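Long-range contacts in DTDP-4-dehydrorhamnose reductase, rfbD ortholog (Clostridium acetobutylicum, PDB 1VL0), which probably catalyses the NAD(P)H-dependent reduction of dTDP-6-deoxy-L-lyxo-4-hexulose to dTDP-L-rhamnose, and binds NADH: residues Val67-Ala72 and Ile108-Thr113; Leu85-Asn90 and Gly138-Glu143. All blocks are in the same frame, centred on the assembly; numbering follows the deposited sequence.

Contact 1 of 2, residues Val67-Ala72 and Ile108-Thr113. With NAI (1,4-dihydronicotinamide adenine dinucleotide), chain D.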
loop_
_atom_site.group_PDB
_atom_site.type_symbol
_atom_site.label_atom_id
_atom_site.label_comp_id
_atom_site.label_asym_id
_atom_site.label_seq_id
_atom_site.Cartn_x
_atom_site.Cartn_y
_atom_site.Cartn_z
ATOM N N VAL A 67 3.454 9.705 -18.675
ATOM C CA VAL A 67 2.805 8.698 -19.464
ATOM C C VAL A 67 1.359 8.696 -19.025
ATOM O O VAL A 67 1.048 8.694 -17.827
ATOM C CB VAL A 67 3.467 7.272 -19.346
ATOM C CG1 VAL A 67 3.541 6.774 -17.915
ATOM C CG2 VAL A 67 2.715 6.211 -20.216
ATOM N N ILE A 68 0.466 8.725 -20.009
ATOM C CA ILE A 68 -0.943 8.513 -19.802
ATOM C C ILE A 68 -1.329 7.178 -20.393
ATOM O O ILE A 68 -1.273 6.975 -21.595
ATOM C CB ILE A 68 -1.796 9.627 -20.435
ATOM C CG1 ILE A 68 -1.351 10.978 -19.903
ATOM C CG2 ILE A 68 -3.249 9.496 -20.066
ATOM C CD1 ILE A 68 -1.967 12.181 -20.598
ATOM N N ASN A 69 -1.779 6.270 -19.535
ATOM C CA ASN A 69 -2.095 4.944 -20.022
ATOM C C ASN A 69 -3.585 4.768 -20.280
ATOM O O ASN A 69 -4.382 4.637 -19.327
ATOM C CB ASN A 69 -1.639 3.875 -19.058
ATOM C CG ASN A 69 -1.932 2.511 -19.575
ATOM O OD1 ASN A 69 -1.892 2.292 -20.786
ATOM N ND2 ASN A 69 -2.184 1.581 -18.691
ATOM N N CYS A 70 -3.947 4.742 -21.568
ATOM C CA CYS A 70 -5.334 4.553 -22.004
ATOM C C CYS A 70 -5.568 3.161 -22.560
ATOM O O CYS A 70 -6.664 2.849 -22.987
ATOM C CB CYS A 70 -5.704 5.590 -23.068
ATOM S SG CYS A 70 -5.444 7.286 -22.501
ATOM N N ALA A 71 -4.532 2.334 -22.567
ATOM C CA ALA A 71 -4.637 0.973 -23.102
ATOM C C ALA A 71 -5.328 0.095 -22.069
ATOM O O ALA A 71 -5.029 0.195 -20.896
ATOM C CB ALA A 71 -3.265 0.424 -23.364
ATOM N N ALA A 72 -6.219 -0.780 -22.514
ATOM C CA ALA A 72 -6.845 -1.739 -21.634
ATOM C C ALA A 72 -7.499 -2.829 -22.452
ATOM O O ALA A 72 -7.689 -2.644 -23.614
ATOM C CB ALA A 72 -7.885 -1.050 -20.768
ATOM N N ILE A 108 2.906 9.187 -13.937
ATOM C CA ILE A 108 2.075 8.275 -14.644
ATOM C C ILE A 108 0.607 8.535 -14.330
ATOM O O ILE A 108 0.224 8.635 -13.154
ATOM C CB ILE A 108 2.459 6.781 -14.381
ATOM C CG1 ILE A 108 1.428 5.866 -15.054
ATOM C CG2 ILE A 108 2.535 6.430 -12.881
ATOM C CD1 ILE A 108 1.833 4.495 -15.247
ATOM N N VAL A 109 -0.216 8.657 -15.384
ATOM C CA VAL A 109 -1.661 8.639 -15.226
ATOM C C VAL A 109 -2.122 7.265 -15.653
ATOM O O VAL A 109 -1.824 6.794 -16.726
ATOM C CB VAL A 109 -2.414 9.676 -16.064
ATOM C CG1 VAL A 109 -3.890 9.583 -15.870
ATOM C CG2 VAL A 109 -1.974 11.091 -15.704
ATOM N N GLN A 110 -2.883 6.635 -14.781
ATOM C CA GLN A 110 -3.494 5.315 -15.051
ATOM C C GLN A 110 -5.033 5.430 -14.994
ATOM O O GLN A 110 -5.619 5.799 -13.964
ATOM C CB GLN A 110 -3.037 4.356 -13.980
ATOM C CG GLN A 110 -3.821 3.036 -13.887
ATOM C CD GLN A 110 -3.672 2.193 -15.127
ATOM O OE1 GLN A 110 -2.789 2.428 -15.973
ATOM N NE2 GLN A 110 -4.525 1.193 -15.238
ATOM N N ILE A 111 -5.668 5.108 -16.098
ATOM C CA ILE A 111 -7.085 5.194 -16.159
ATOM C C ILE A 111 -7.682 3.857 -15.683
ATOM O O ILE A 111 -7.251 2.771 -16.114
ATOM C CB ILE A 111 -7.581 5.533 -17.605
ATOM C CG1 ILE A 111 -6.844 6.743 -18.199
ATOM C CG2 ILE A 111 -9.107 5.775 -17.552
ATOM C CD1 ILE A 111 -7.155 8.086 -17.595
ATOM N N SER A 112 -8.667 3.947 -14.804
ATOM C CA SER A 112 -9.247 2.785 -14.193
ATOM C C SER A 112 -10.794 2.865 -14.241
ATOM O O SER A 112 -11.375 3.641 -15.019
ATOM C CB SER A 112 -8.746 2.638 -12.735
ATOM O OG SER A 112 -9.003 1.335 -12.173
ATOM N N THR A 113 -11.450 2.076 -13.388
ATOM C CA THR A 113 -12.839 1.686 -13.580
ATOM C C THR A 113 -13.654 1.612 -12.293
ATOM O O THR A 113 -13.160 1.288 -11.221
ATOM C CB THR A 113 -12.897 0.336 -14.373
ATOM O OG1 THR A 113 -14.261 -0.096 -14.568
ATOM C CG2 THR A 113 -12.237 -0.798 -13.619
HETATM P PA NAI D . -10.597 1.749 -26.046
HETATM O O1A NAI D . -11.002 0.303 -25.993
HETATM O O2A NAI D . -11.474 2.601 -26.931
HETATM O O5B NAI D . -9.037 1.776 -26.420
HETATM C C5B NAI D . -8.164 0.976 -25.646
HETATM C C4B NAI D . -6.839 0.763 -26.367
HETATM O O4B NAI D . -6.137 -0.324 -25.766
HETATM C C3B NAI D . -6.943 0.370 -27.839
HETATM O O3B NAI D . -6.438 1.402 -28.665
HETATM C C2B NAI D . -6.092 -0.906 -27.903
HETATM O O2B NAI D . -5.474 -1.166 -29.156
HETATM C C1B NAI D . -5.147 -0.637 -26.727
HETATM N N9A NAI D . -4.221 -1.706 -26.309
HETATM C C8A NAI D . -4.565 -3.012 -26.100
HETATM N N7A NAI D . -3.453 -3.694 -25.759
HETATM C C5A NAI D . -2.384 -2.865 -25.762
HETATM C C6A NAI D . -1.032 -3.082 -25.489
HETATM N N6A NAI D . -0.580 -4.286 -25.174
HETATM N N1A NAI D . -0.153 -2.026 -25.566
HETATM C C2A NAI D . -0.621 -0.752 -25.903
HETATM N N3A NAI D . -1.944 -0.541 -26.201
HETATM C C4A NAI D . -2.841 -1.586 -26.117
HETATM O O3 NAI D . -10.533 2.300 -24.541
HETATM P PN NAI D . -11.398 3.510 -23.900
HETATM O O1N NAI D . -10.742 4.808 -24.145
HETATM O O2N NAI D . -12.832 3.218 -24.119
HETATM O O5D NAI D . -11.002 3.264 -22.350
HETATM C C5D NAI D . -9.996 4.081 -21.766
HETATM C C4D NAI D . -9.808 3.687 -20.324
HETATM O O4D NAI D . -11.036 3.821 -19.577
HETATM C C3D NAI D . -9.332 2.244 -20.169
HETATM O O3D NAI D . -8.237 2.321 -19.301
HETATM C C2D NAI D . -10.509 1.490 -19.550
HETATM O O2D NAI D . -10.211 0.405 -18.676
HETATM C C1D NAI D . -11.204 2.632 -18.802
HETATM N N1N NAI D . -12.640 2.430 -18.620
HETATM C C2N NAI D . -13.471 2.540 -19.712
HETATM C C3N NAI D . -14.840 2.370 -19.513
HETATM C C7N NAI D . -15.746 2.131 -20.684
HETATM O O7N NAI D . -17.125 2.273 -20.471
HETATM N N7N NAI D . -15.241 1.797 -21.878
HETATM C C4N NAI D . -15.335 2.102 -18.229
HETATM C C5N NAI D . -14.479 1.992 -17.133
HETATM C C6N NAI D . -13.119 2.163 -17.371
#

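Contact 2 of 2, residues Leu85-Asn90 and Gly138-Glu143. With NAI (1,4-dihydronicotinamide adenine dinucleotide), chain D.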
loop_
_atom_site.group_PDB
_atom_site.type_symbol
_atom_site.label_atom_id
_atom_site.label_comp_id
_atom_site.label_asym_id
_atom_site.label_seq_id
_atom_site.Cartn_x
_atom_site.Cartn_y
_atom_site.Cartn_z
ATOM N N LEU A 85 -4.591 -12.899 -20.281
ATOM C CA LEU A 85 -4.480 -11.742 -21.131
ATOM C C LEU A 85 -4.982 -10.479 -20.449
ATOM O O LEU A 85 -4.381 -9.421 -20.599
ATOM C CB LEU A 85 -5.223 -11.990 -22.462
ATOM C CG LEU A 85 -5.069 -10.864 -23.498
ATOM C CD1 LEU A 85 -3.607 -10.652 -23.870
ATOM C CD2 LEU A 85 -5.890 -11.155 -24.752
ATOM N N ALA A 86 -6.088 -10.563 -19.718
ATOM C CA ALA A 86 -6.554 -9.411 -18.944
ATOM C C ALA A 86 -5.502 -8.946 -17.927
ATOM O O ALA A 86 -5.299 -7.761 -17.744
ATOM C CB ALA A 86 -7.849 -9.763 -18.231
ATOM N N TYR A 87 -4.853 -9.885 -17.251
ATOM C CA TYR A 87 -3.820 -9.558 -16.272
ATOM C C TYR A 87 -2.648 -8.880 -16.973
ATOM O O TYR A 87 -2.182 -7.840 -16.528
ATOM C CB TYR A 87 -3.353 -10.807 -15.482
ATOM C CG TYR A 87 -4.054 -10.948 -14.160
ATOM C CD1 TYR A 87 -3.928 -9.952 -13.177
ATOM C CD2 TYR A 87 -4.822 -12.043 -13.869
ATOM C CE1 TYR A 87 -4.541 -10.049 -11.954
ATOM C CE2 TYR A 87 -5.445 -12.142 -12.640
ATOM C CZ TYR A 87 -5.316 -11.137 -11.694
ATOM O OH TYR A 87 -5.957 -11.237 -10.475
ATOM N N LYS A 88 -2.256 -9.410 -18.138
ATOM C CA LYS A 88 -1.128 -8.847 -18.862
ATOM C C LYS A 88 -1.386 -7.409 -19.264
ATOM O O LYS A 88 -0.523 -6.551 -19.077
ATOM C CB LYS A 88 -0.799 -9.653 -20.127
ATOM C CG LYS A 88 -0.203 -11.002 -19.876
ATOM C CD LYS A 88 0.176 -11.651 -21.235
ATOM C CE LYS A 88 0.682 -13.077 -21.022
ATOM N NZ LYS A 88 1.095 -13.785 -22.261
ATOM N N ILE A 89 -2.572 -7.150 -19.828
ATOM C CA ILE A 89 -2.873 -5.824 -20.322
ATOM C C ILE A 89 -3.310 -4.894 -19.199
ATOM O O ILE A 89 -2.925 -3.746 -19.164
ATOM C CB ILE A 89 -3.958 -5.878 -21.431
ATOM C CG1 ILE A 89 -3.466 -6.748 -22.610
ATOM C CG2 ILE A 89 -4.264 -4.436 -21.954
ATOM C CD1 ILE A 89 -4.462 -6.849 -23.809
ATOM N N ASN A 90 -4.177 -5.379 -18.319
ATOM C CA ASN A 90 -4.803 -4.511 -17.321
ATOM C C ASN A 90 -3.963 -4.300 -16.058
ATOM O O ASN A 90 -4.183 -3.312 -15.365
ATOM C CB ASN A 90 -6.199 -5.029 -16.943
ATOM C CG ASN A 90 -7.200 -4.853 -18.056
ATOM O OD1 ASN A 90 -6.989 -4.071 -18.972
ATOM N ND2 ASN A 90 -8.305 -5.589 -17.991
ATOM N N GLY A 138 -12.646 -6.184 -13.399
ATOM C CA GLY A 138 -12.423 -5.340 -12.235
ATOM C C GLY A 138 -11.184 -5.720 -11.422
ATOM O O GLY A 138 -10.436 -4.873 -10.927
ATOM N N LYS A 139 -10.981 -7.013 -11.264
ATOM C CA LYS A 139 -9.887 -7.525 -10.449
ATOM C C LYS A 139 -8.545 -7.176 -11.079
ATOM O O LYS A 139 -7.639 -6.737 -10.402
ATOM C CB LYS A 139 -10.035 -9.045 -10.284
ATOM C CG LYS A 139 -8.790 -9.760 -9.726
ATOM C CD LYS A 139 -8.348 -9.249 -8.316
ATOM C CE LYS A 139 -7.181 -10.101 -7.766
ATOM N NZ LYS A 139 -6.829 -9.771 -6.329
ATOM N N THR A 140 -8.445 -7.374 -12.382
ATOM C CA THR A 140 -7.198 -7.059 -13.130
ATOM C C THR A 140 -6.903 -5.571 -13.222
ATOM O O THR A 140 -5.761 -5.172 -13.141
ATOM C CB THR A 140 -7.231 -7.658 -14.552
ATOM O OG1 THR A 140 -8.330 -7.113 -15.329
ATOM C CG2 THR A 140 -7.416 -9.188 -14.493
ATOM N N LYS A 141 -7.931 -4.750 -13.406
ATOM C CA LYS A 141 -7.753 -3.299 -13.381
ATOM C C LYS A 141 -7.340 -2.860 -11.978
ATOM O O LYS A 141 -6.509 -2.006 -11.830
ATOM C CB LYS A 141 -9.034 -2.557 -13.775
ATOM C CG LYS A 141 -9.490 -2.739 -15.205
ATOM C CD LYS A 141 -8.545 -1.993 -16.186
ATOM C CE LYS A 141 -8.613 -0.467 -16.038
ATOM N NZ LYS A 141 -7.694 0.191 -17.014
ATOM N N LEU A 142 -7.918 -3.440 -10.942
ATOM C CA LEU A 142 -7.505 -3.096 -9.565
ATOM C C LEU A 142 -6.030 -3.398 -9.281
ATOM O O LEU A 142 -5.328 -2.612 -8.676
ATOM C CB LEU A 142 -8.356 -3.809 -8.533
ATOM C CG LEU A 142 -7.972 -3.519 -7.077
ATOM C CD1 LEU A 142 -8.233 -2.117 -6.672
ATOM C CD2 LEU A 142 -8.738 -4.451 -6.154
ATOM N N GLU A 143 -5.582 -4.557 -9.707
ATOM C CA GLU A 143 -4.203 -4.922 -9.512
ATOM C C GLU A 143 -3.294 -3.967 -10.280
ATOM O O GLU A 143 -2.205 -3.640 -9.811
ATOM C CB GLU A 143 -3.963 -6.391 -9.904
ATOM C CG GLU A 143 -4.675 -7.363 -8.964
ATOM C CD GLU A 143 -4.205 -7.287 -7.515
ATOM O OE1 GLU A 143 -3.040 -6.806 -7.246
ATOM O OE2 GLU A 143 -4.991 -7.753 -6.650
HETATM P PA NAI D . -10.597 1.749 -26.046
HETATM O O1A NAI D . -11.002 0.303 -25.993
HETATM O O2A NAI D . -11.474 2.601 -26.931
HETATM O O5B NAI D . -9.037 1.776 -26.420
HETATM C C5B NAI D . -8.164 0.976 -25.646
HETATM C C4B NAI D . -6.839 0.763 -26.367
HETATM O O4B NAI D . -6.137 -0.324 -25.766
HETATM C C3B NAI D . -6.943 0.370 -27.839
HETATM O O3B NAI D . -6.438 1.402 -28.665
HETATM C C2B NAI D . -6.092 -0.906 -27.903
HETATM O O2B NAI D . -5.474 -1.166 -29.156
HETATM C C1B NAI D . -5.147 -0.637 -26.727
HETATM N N9A NAI D . -4.221 -1.706 -26.309
HETATM C C8A NAI D . -4.565 -3.012 -26.100
HETATM N N7A NAI D . -3.453 -3.694 -25.759
HETATM C C5A NAI D . -2.384 -2.865 -25.762
HETATM C C6A NAI D . -1.032 -3.082 -25.489
HETATM N N6A NAI D . -0.580 -4.286 -25.174
HETATM N N1A NAI D . -0.153 -2.026 -25.566
HETATM C C2A NAI D . -0.621 -0.752 -25.903
HETATM N N3A NAI D . -1.944 -0.541 -26.201
HETATM C C4A NAI D . -2.841 -1.586 -26.117
HETATM O O3 NAI D . -10.533 2.300 -24.541
HETATM P PN NAI D . -11.398 3.510 -23.900
HETATM O O1N NAI D . -10.742 4.808 -24.145
HETATM O O2N NAI D . -12.832 3.218 -24.119
HETATM O O5D NAI D . -11.002 3.264 -22.350
HETATM C C5D NAI D . -9.996 4.081 -21.766
HETATM C C4D NAI D . -9.808 3.687 -20.324
HETATM O O4D NAI D . -11.036 3.821 -19.577
HETATM C C3D NAI D . -9.332 2.244 -20.169
HETATM O O3D NAI D . -8.237 2.321 -19.301
HETATM C C2D NAI D . -10.509 1.490 -19.550
HETATM O O2D NAI D . -10.211 0.405 -18.676
HETATM C C1D NAI D . -11.204 2.632 -18.802
HETATM N N1N NAI D . -12.640 2.430 -18.620
HETATM C C2N NAI D . -13.471 2.540 -19.712
HETATM C C3N NAI D . -14.840 2.370 -19.513
HETATM C C7N NAI D . -15.746 2.131 -20.684
HETATM O O7N NAI D . -17.125 2.273 -20.471
HETATM N N7N NAI D . -15.241 1.797 -21.878
HETATM C C4N NAI D . -15.335 2.102 -18.229
HETATM C C5N NAI D . -14.479 1.992 -17.133
HETATM C C6N NAI D . -13.119 2.163 -17.371
HETATM O O HOH W 1 -5.331 -1.007 -16.966
#

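Contact 1 of 2, residues Val67-Ala72 and Ile108-Thr113
Val67-Asn69 pair in parallel with strand 107-113 in the central sheet of a Rossmann fold, the cofactor-binding core of extended short-chain dehydrogenases/reductases; Cys70-Ala72 continue as loop. Val67 faces Ile108, Ile68 faces Val109 and Asn69 faces Gln110. Val109 brackets Ile68 on the adjacent strand: its N donates to Val67 O at 2.8 Å, and its O accepts from Asn69 N at 2.9 Å. Val67 and Ile108 lie side by side on one face of the sheet, with Val67 CG1 3.7 Å from Ile108 CG1. Ile68 and Val109 do the same on the other face, where helix 197-210 packs on both.

The Asn69 and Gln110 side chains share the face of Val67 and Ile108, next to Pro94 of helix 83-104. With CG anti to the backbone N (chi1 -179°), the Asn69 amide is set beside Gln110, so that ND2 faces OE1. Asn69 OD1 is held by Thr18 OG1 and by Ala71 N, the latter closing an Asx turn as the chain leaves the strand.

Past Asn69 the two chains diverge, and NADH lies at their C-terminal ends. Ala72 N donates to the adenosine ribose oxygen O4B at 3.3 Å. Ile111 CG2 packs on the nicotinamide ribose, while Thr113 OG1 comes within 3.3 Å of C5N of the nicotinamide ring. Both amides of the polar pair are buried, their planes 39° apart. The N-H of Asn69 ND2 comes in the carbonyl plane of Gln110 onto a lone pair of its OE1, at 2.9 Å with an N-H...O angle of 162°.

Contact 2 of 2, residues Leu85-Asn90 and Gly138-Glu143
The Tyr87 ring has the methyl of Thr140 over one face: CG2 stands 3.7 Å from the centroid and only 5° off the normal, a CH-pi contact. At the edge, near the ring plane, is Glu143 CG. The hydroxyl end meets the aliphatic chain of Lys139, with Tyr87 OH 3.2 Å from CE. The second flat group is the Asn90 carboxamide. Its ND2 donates to Thr140 OG1 at 3.1 Å, with the oxygen almost in the amide plane, and its OD1 accepts from His73 N. Lys141 CD packs against Asn90 CG at 3.7 Å.

Thr140 thus serves both groups. With chi1 at 61°, OG1 lies between the backbone N and carbonyl carbon, facing Asn90, while CG2 is directed to Ala86 and the tyrosine. OG1 also bonds to Ala136 O. Around this packing the segments 85-90 and 138-143 run roughly parallel, crossing at -33°.

Lys139 NZ forms a salt bridge with Glu143 OE2 one turn on, at 2.7 Å. It also bonds to Phe128 O of the second subunit, whose Phe128 ring stacks with Tyr87.

Lys141 bends at chi2 and chi3 to bring NZ to the cofactor ribose, 3.0 Å from O2D. Ile111 O is a further partner. Asn90 is second-shell: it packs on the lysine chain, and its backbone O shares a water with NZ. Tyr137 and Lys141, both NADH-binding, fit the YxxxK motif of short-chain dehydrogenases/reductases.

In the fold
Of the four elements involved, strand 66-69 comes first from the N terminus, then helix 83-104, strand 107-113 and helix 136-151. The contacts take these elements alternately, so they cross. Contact 1 closes a loop of 35 residues that is mostly helical and contains the first segment of contact 2. Contact 2 closes a loop of 47 residues that contains strand 107-113. Contact 1 joins two strands within the sheet, and contact 2 joins two helices packed beside it. Their centres are about 12 Å apart. The bond from Lys141 NZ to Ile111 O, 2.8 Å, joins them, and Ala72 packs on Ile89 and Asn90. NADH touches both contacts, which together build part of its pocket.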